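Local structure of clan CA, family C40, NlpC/P60 superfamily cysteine peptidase (6BIO) at residues D221-R226 with Q260-Y265; M240-G243 with F247-A250. The protein is a cysteine peptidase of the C40 (NlpC/P60) family that probably cleaves peptide bonds in bacterial peptidoglycan. All coordinates share one frame; numbering follows the deposited sequence. Where two conformers were deposited one is given.

Interaction 1 of 2, residues D221-R226 with Q260-Y265; sequences DIITFR and QDFYKY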
loop_
_atom_site.group_PDB
_atom_site.type_symbol
_atom_site.label_atom_id
_atom_site.label_comp_id
_atom_site.label_asym_id
_atom_site.label_seq_id
_atom_site.Cartn_x
_atom_site.Cartn_y
_atom_site.Cartn_z
ATOM N N ASP A 221 -1.635 -11.330 -8.277
ATOM C CA ASP A 221 -1.519 -12.434 -7.334
ATOM C C ASP A 221 -0.039 -12.695 -7.107
ATOM O O ASP A 221 0.781 -12.548 -8.009
ATOM C CB ASP A 221 -2.188 -13.711 -7.880
ATOM C CG ASP A 221 -3.701 -13.576 -8.049
ATOM O OD1 ASP A 221 -4.286 -12.622 -7.491
ATOM O OD2 ASP A 221 -4.286 -14.513 -8.695
ATOM N N ILE A 222 0.310 -13.071 -5.884
ATOM C CA ILE A 222 1.677 -13.485 -5.577
ATOM C C ILE A 222 1.746 -15.001 -5.539
ATOM O O ILE A 222 0.752 -15.690 -5.315
ATOM C CB ILE A 222 2.263 -12.853 -4.306
ATOM C CG1 ILE A 222 1.597 -13.359 -3.043
ATOM C CG2 ILE A 222 2.223 -11.302 -4.438
ATOM C CD1 ILE A 222 2.292 -12.933 -1.798
ATOM N N ILE A 223 2.919 -15.514 -5.895
ATOM C CA ILE A 223 3.211 -16.940 -5.922
ATOM C C ILE A 223 4.417 -17.167 -5.038
ATOM O O ILE A 223 5.470 -16.571 -5.277
ATOM C CB ILE A 223 3.543 -17.407 -7.343
ATOM C CG1 ILE A 223 2.541 -16.908 -8.387
ATOM C CG2 ILE A 223 3.654 -18.906 -7.370
ATOM C CD1 ILE A 223 3.182 -16.808 -9.778
ATOM N N THR A 224 4.270 -17.994 -3.998
ATOM C CA THR A 224 5.411 -18.343 -3.162
ATOM C C THR A 224 5.975 -19.690 -3.595
ATOM O O THR A 224 5.271 -20.519 -4.188
ATOM C CB THR A 224 5.021 -18.367 -1.689
ATOM O OG1 THR A 224 3.991 -19.335 -1.506
ATOM C CG2 THR A 224 4.555 -16.977 -1.251
ATOM N N PHE A 225 7.264 -19.893 -3.322
ATOM C CA PHE A 225 7.998 -21.054 -3.786
ATOM C C PHE A 225 8.922 -21.566 -2.686
ATOM O O PHE A 225 9.395 -20.820 -1.821
ATOM C CB PHE A 225 8.874 -20.727 -5.006
ATOM C CG PHE A 225 8.131 -20.133 -6.209
ATOM C CD1 PHE A 225 7.586 -20.969 -7.181
ATOM C CD2 PHE A 225 7.993 -18.754 -6.380
ATOM C CE1 PHE A 225 6.945 -20.431 -8.312
ATOM C CE2 PHE A 225 7.378 -18.246 -7.494
ATOM C CZ PHE A 225 6.852 -19.071 -8.452
ATOM N N ARG A 226 9.228 -22.870 -2.794
ATOM C CA ARG A 226 10.218 -23.525 -1.951
ATOM C C ARG A 226 11.441 -23.779 -2.813
ATOM O O ARG A 226 11.415 -24.644 -3.692
ATOM C CB ARG A 226 9.642 -24.822 -1.355
ATOM C CG ARG A 226 8.342 -24.572 -0.621
ATOM C CD ARG A 226 7.985 -25.735 0.304
ATOM N NE ARG A 226 7.788 -26.940 -0.487
ATOM C CZ ARG A 226 6.690 -27.286 -1.132
ATOM N NH1 ARG A 226 5.564 -26.600 -0.997
ATOM N NH2 ARG A 226 6.697 -28.394 -1.884
ATOM N N GLN A 260 9.944 -13.786 -15.394
ATOM C CA GLN A 260 10.205 -15.223 -15.371
ATOM C C GLN A 260 8.991 -15.951 -15.911
ATOM O O GLN A 260 7.854 -15.669 -15.534
ATOM C CB GLN A 260 10.441 -15.770 -13.955
ATOM C CG GLN A 260 10.418 -17.327 -13.869
ATOM C CD GLN A 260 11.596 -17.996 -14.608
ATOM O OE1 GLN A 260 12.730 -17.528 -14.483
ATOM N NE2 GLN A 260 11.335 -19.113 -15.356
ATOM N N ASP A 261 9.233 -16.945 -16.755
ATOM C CA ASP A 261 8.166 -17.783 -17.262
ATOM C C ASP A 261 7.694 -18.715 -16.163
ATOM O O ASP A 261 8.487 -19.498 -15.629
ATOM C CB ASP A 261 8.692 -18.588 -18.450
ATOM C CG ASP A 261 7.622 -19.425 -19.105
ATOM O OD1 ASP A 261 7.250 -20.429 -18.500
ATOM O OD2 ASP A 261 7.164 -19.078 -20.228
ATOM N N PHE A 262 6.408 -18.631 -15.818
ATOM C CA PHE A 262 5.900 -19.331 -14.641
ATOM C C PHE A 262 6.018 -20.852 -14.813
ATOM O O PHE A 262 6.520 -21.562 -13.925
ATOM C CB PHE A 262 4.437 -18.898 -14.439
ATOM C CG PHE A 262 3.757 -19.430 -13.192
ATOM C CD1 PHE A 262 4.452 -19.969 -12.098
ATOM C CD2 PHE A 262 2.356 -19.371 -13.124
ATOM C CE1 PHE A 262 3.736 -20.440 -10.961
ATOM C CE2 PHE A 262 1.648 -19.827 -12.010
ATOM C CZ PHE A 262 2.335 -20.377 -10.928
ATOM N N TYR A 263 5.563 -21.371 -15.957
ATOM C CA TYR A 263 5.516 -22.818 -16.135
ATOM C C TYR A 263 6.911 -23.434 -16.183
ATOM O O TYR A 263 7.092 -24.558 -15.724
ATOM C CB TYR A 263 4.737 -23.146 -17.405
ATOM C CG TYR A 263 4.644 -24.618 -17.714
ATOM C CD1 TYR A 263 3.764 -25.430 -17.011
ATOM C CD2 TYR A 263 5.432 -25.206 -18.721
ATOM C CE1 TYR A 263 3.671 -26.787 -17.289
ATOM C CE2 TYR A 263 5.346 -26.545 -19.002
ATOM C CZ TYR A 263 4.459 -27.339 -18.278
ATOM O OH TYR A 263 4.349 -28.694 -18.536
ATOM N N LYS A 264 7.902 -22.707 -16.700
ATOM C CA LYS A 264 9.273 -23.195 -16.760
ATOM C C LYS A 264 10.090 -22.966 -15.489
ATOM O O LYS A 264 11.221 -23.466 -15.392
ATOM C CB LYS A 264 10.019 -22.523 -17.910
ATOM C CG LYS A 264 9.450 -22.841 -19.260
ATOM C CD LYS A 264 10.385 -22.344 -20.362
ATOM C CE LYS A 264 9.974 -22.844 -21.740
ATOM N NZ LYS A 264 9.736 -21.713 -22.649
ATOM N N TYR A 265 9.588 -22.234 -14.529
ATOM C CA TYR A 265 10.380 -21.977 -13.335
ATOM C C TYR A 265 10.532 -23.285 -12.551
ATOM O O TYR A 265 9.514 -23.891 -12.180
ATOM C CB TYR A 265 9.685 -20.929 -12.495
ATOM C CG TYR A 265 10.476 -20.405 -11.327
ATOM C CD1 TYR A 265 11.712 -19.792 -11.507
ATOM C CD2 TYR A 265 9.974 -20.478 -10.028
ATOM C CE1 TYR A 265 12.422 -19.304 -10.449
ATOM C CE2 TYR A 265 10.689 -19.967 -8.965
ATOM C CZ TYR A 265 11.902 -19.383 -9.186
ATOM O OH TYR A 265 12.592 -18.877 -8.120
#
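Asp261 OD1 accepts a hydrogen bond from Lys264 N (3.0 Å), an Asx motif across the turn that carries Phe262 and Tyr265 to Ile223 and Phe225. The carboxylate oxygen is met on its anti side, 17° out of the carboxylate plane. Within 260-265, Tyr265 N bonds to Phe262 O (3.2 Å) and closes a type I beta turn, which puts two aromatic residues at its first and last positions. No hydrogen bond joins 221-226 to 260-265; the contact is made by side chains alone. A chi1 of -175° (CG anti to the backbone N) swings the ring of Phe262 against Ile223, whose methyl CD1 lies over the ring centre, 3.8 Å from the centroid, in a CH-pi contact. CG2 of the same isoleucine also lies against Phe262 CE1 (3.9 Å). Phe225 is met differently: Tyr265 turns the CD2-CE2 edge of its ring into the Phe225 face, a T-shaped pair with planes at 71° and Tyr265 CD2 3.5 Å from Phe225 CE1. Val269 touches Ile223, Phe225 and Phe262, while Phe247 adjoins both rings of the T-shaped pair. The chain leaving edge strand 256-261 thus folds back to interior strand 222-225, closing an aromatic cluster on one face of the antiparallel sheet of the NlpC/P60 fold.

Interaction 2 of 2, residues M240-G243 with F247-A250; sequences MYVG and FIHA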
loop_
_atom_site.group_PDB
_atom_site.type_symbol
_atom_site.label_atom_id
_atom_site.label_comp_id
_atom_site.label_asym_id
_atom_site.label_seq_id
_atom_site.Cartn_x
_atom_site.Cartn_y
_atom_site.Cartn_z
ATOM N N MET A 240 5.399 -12.029 -8.375
ATOM C CA MET A 240 4.050 -11.524 -8.651
ATOM C C MET A 240 3.659 -11.873 -10.087
ATOM O O MET A 240 4.365 -11.515 -11.026
ATOM C CB MET A 240 3.964 -10.003 -8.472
ATOM C CG MET A 240 2.571 -9.488 -8.637
ATOM S SD MET A 240 2.412 -7.722 -8.447
ATOM C CE MET A 240 2.881 -7.512 -6.739
ATOM N N TYR A 241 2.529 -12.550 -10.248
ATOM C CA TYR A 241 2.023 -12.863 -11.577
ATOM C C TYR A 241 1.676 -11.559 -12.285
ATOM O O TYR A 241 1.054 -10.674 -11.692
ATOM C CB TYR A 241 0.791 -13.771 -11.462
ATOM C CG TYR A 241 0.388 -14.352 -12.793
ATOM C CD1 TYR A 241 1.162 -15.341 -13.395
ATOM C CD2 TYR A 241 -0.750 -13.937 -13.426
ATOM C CE1 TYR A 241 0.817 -15.864 -14.619
ATOM C CE2 TYR A 241 -1.100 -14.443 -14.664
ATOM C CZ TYR A 241 -0.309 -15.421 -15.258
ATOM O OH TYR A 241 -0.643 -15.959 -16.511
ATOM N N VAL A 242 2.025 -11.466 -13.568
ATOM C CA VAL A 242 1.721 -10.269 -14.335
ATOM C C VAL A 242 1.018 -10.584 -15.652
ATOM O O VAL A 242 0.882 -9.709 -16.509
ATOM C CB VAL A 242 2.972 -9.411 -14.571
ATOM C CG1 VAL A 242 3.516 -8.907 -13.236
ATOM C CG2 VAL A 242 4.034 -10.172 -15.333
ATOM N N GLY A 243 0.554 -11.814 -15.817
ATOM C CA GLY A 243 -0.202 -12.204 -16.992
ATOM C C GLY A 243 0.667 -12.858 -18.040
ATOM O O GLY A 243 1.894 -12.819 -17.998
ATOM N N PHE A 247 5.657 -14.154 -14.370
ATOM C CA PHE A 247 5.707 -13.386 -13.141
ATOM C C PHE A 247 6.950 -12.523 -13.128
ATOM O O PHE A 247 7.874 -12.715 -13.907
ATOM C CB PHE A 247 5.605 -14.265 -11.896
ATOM C CG PHE A 247 6.781 -15.239 -11.629
ATOM C CD1 PHE A 247 7.849 -14.833 -10.830
ATOM C CD2 PHE A 247 6.710 -16.596 -11.975
ATOM C CE1 PHE A 247 8.867 -15.721 -10.484
ATOM C CE2 PHE A 247 7.704 -17.465 -11.629
ATOM C CZ PHE A 247 8.798 -17.024 -10.884
ATOM N N ILE A 248 6.921 -11.511 -12.272
ATOM C CA ILE A 248 8.083 -10.666 -12.022
ATOM C C ILE A 248 8.593 -10.918 -10.606
ATOM O O ILE A 248 7.812 -11.091 -9.660
ATOM C CB ILE A 248 7.750 -9.185 -12.263
ATOM C CG1 ILE A 248 7.644 -8.928 -13.767
ATOM C CG2 ILE A 248 8.819 -8.281 -11.614
ATOM C CD1 ILE A 248 7.159 -7.542 -14.150
ATOM N N HIS A 249 9.908 -10.997 -10.461
ATOM C CA HIS A 249 10.522 -11.210 -9.161
ATOM C C HIS A 249 11.900 -10.562 -9.094
ATOM O O HIS A 249 12.528 -10.269 -10.118
ATOM C CB HIS A 249 10.648 -12.705 -8.809
ATOM C CG HIS A 249 11.533 -13.527 -9.712
ATOM N ND1 HIS A 249 12.079 -14.714 -9.276
ATOM C CD2 HIS A 249 11.889 -13.411 -11.015
ATOM C CE1 HIS A 249 12.788 -15.268 -10.250
ATOM N NE2 HIS A 249 12.680 -14.505 -11.324
ATOM N N ALA A 250 12.348 -10.312 -7.869
ATOM C CA ALA A 250 13.736 -9.964 -7.629
ATOM C C ALA A 250 14.475 -11.269 -7.394
ATOM O O ALA A 250 14.116 -12.023 -6.474
ATOM C CB ALA A 250 13.870 -9.041 -6.425
#
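Val242 and Ile248 each set CG1 beside the backbone N and anti to the carbonyl carbon (chi1 -63° and -74°), which brings the two branched side chains together at about a right angle. Val242 CG1 lies 4.0 Å from Ile248 CD1. Between the strands, the backbones of Met240 and Ile248 form a hydrogen-bonded antiparallel pair: Met240 N donates to Ile248 O at 2.9 Å, almost straight, and Ile248 N returns the bond to Met240 O at 2.8 Å. These strands form a beta hairpin of the NlpC/P60 sheet, and near its turn Val242 and Gly243 both face Gln246 in a classic beta bulge. His249 ND1 is hydrogen-bonded to His237 NE2, consistent with the paired histidines of the NlpC/P60 Cys-His-His site. Gly243 has a positive phi (96°), which suits a residue without CB, and its N lies 3.3 Å above the Tyr241 ring plane, toward the rim. Tyr241 and Phe247 are a non-hydrogen-bonded pair on the other face of the sheet from Met240 and Ile248. The Phe247 ring turns from Tyr241 and lays CE1 over the His249 ring, offset toward its rim, whereas the Met240 side chain packs against helices 154-163 and 182-191.

Both interactions draw on one antiparallel sheet, interaction 1 also using the turn after its edge strand. In that sheet strands 222-225 and 237-243 are neighbours, as are 246-251 and 256-261. Interaction 2 is buried and joins adjacent strands through backbone bonds; interaction 1 is partly buried and spans non-adjacent elements through apolar and aromatic side chains. Probable backbone hydrogen bonds from Tyr241 N to Asp221 O and from Gln260 N to Phe247 O tie the hairpin to a segment of interaction 1 at each flank. Phe247 of interaction 2 also reaches the aromatic cluster of interaction 1, its CE2 3.7 Å from Phe225 CZ. On the other face of the hairpin, Val242 and Ile248 meet helix 154-163.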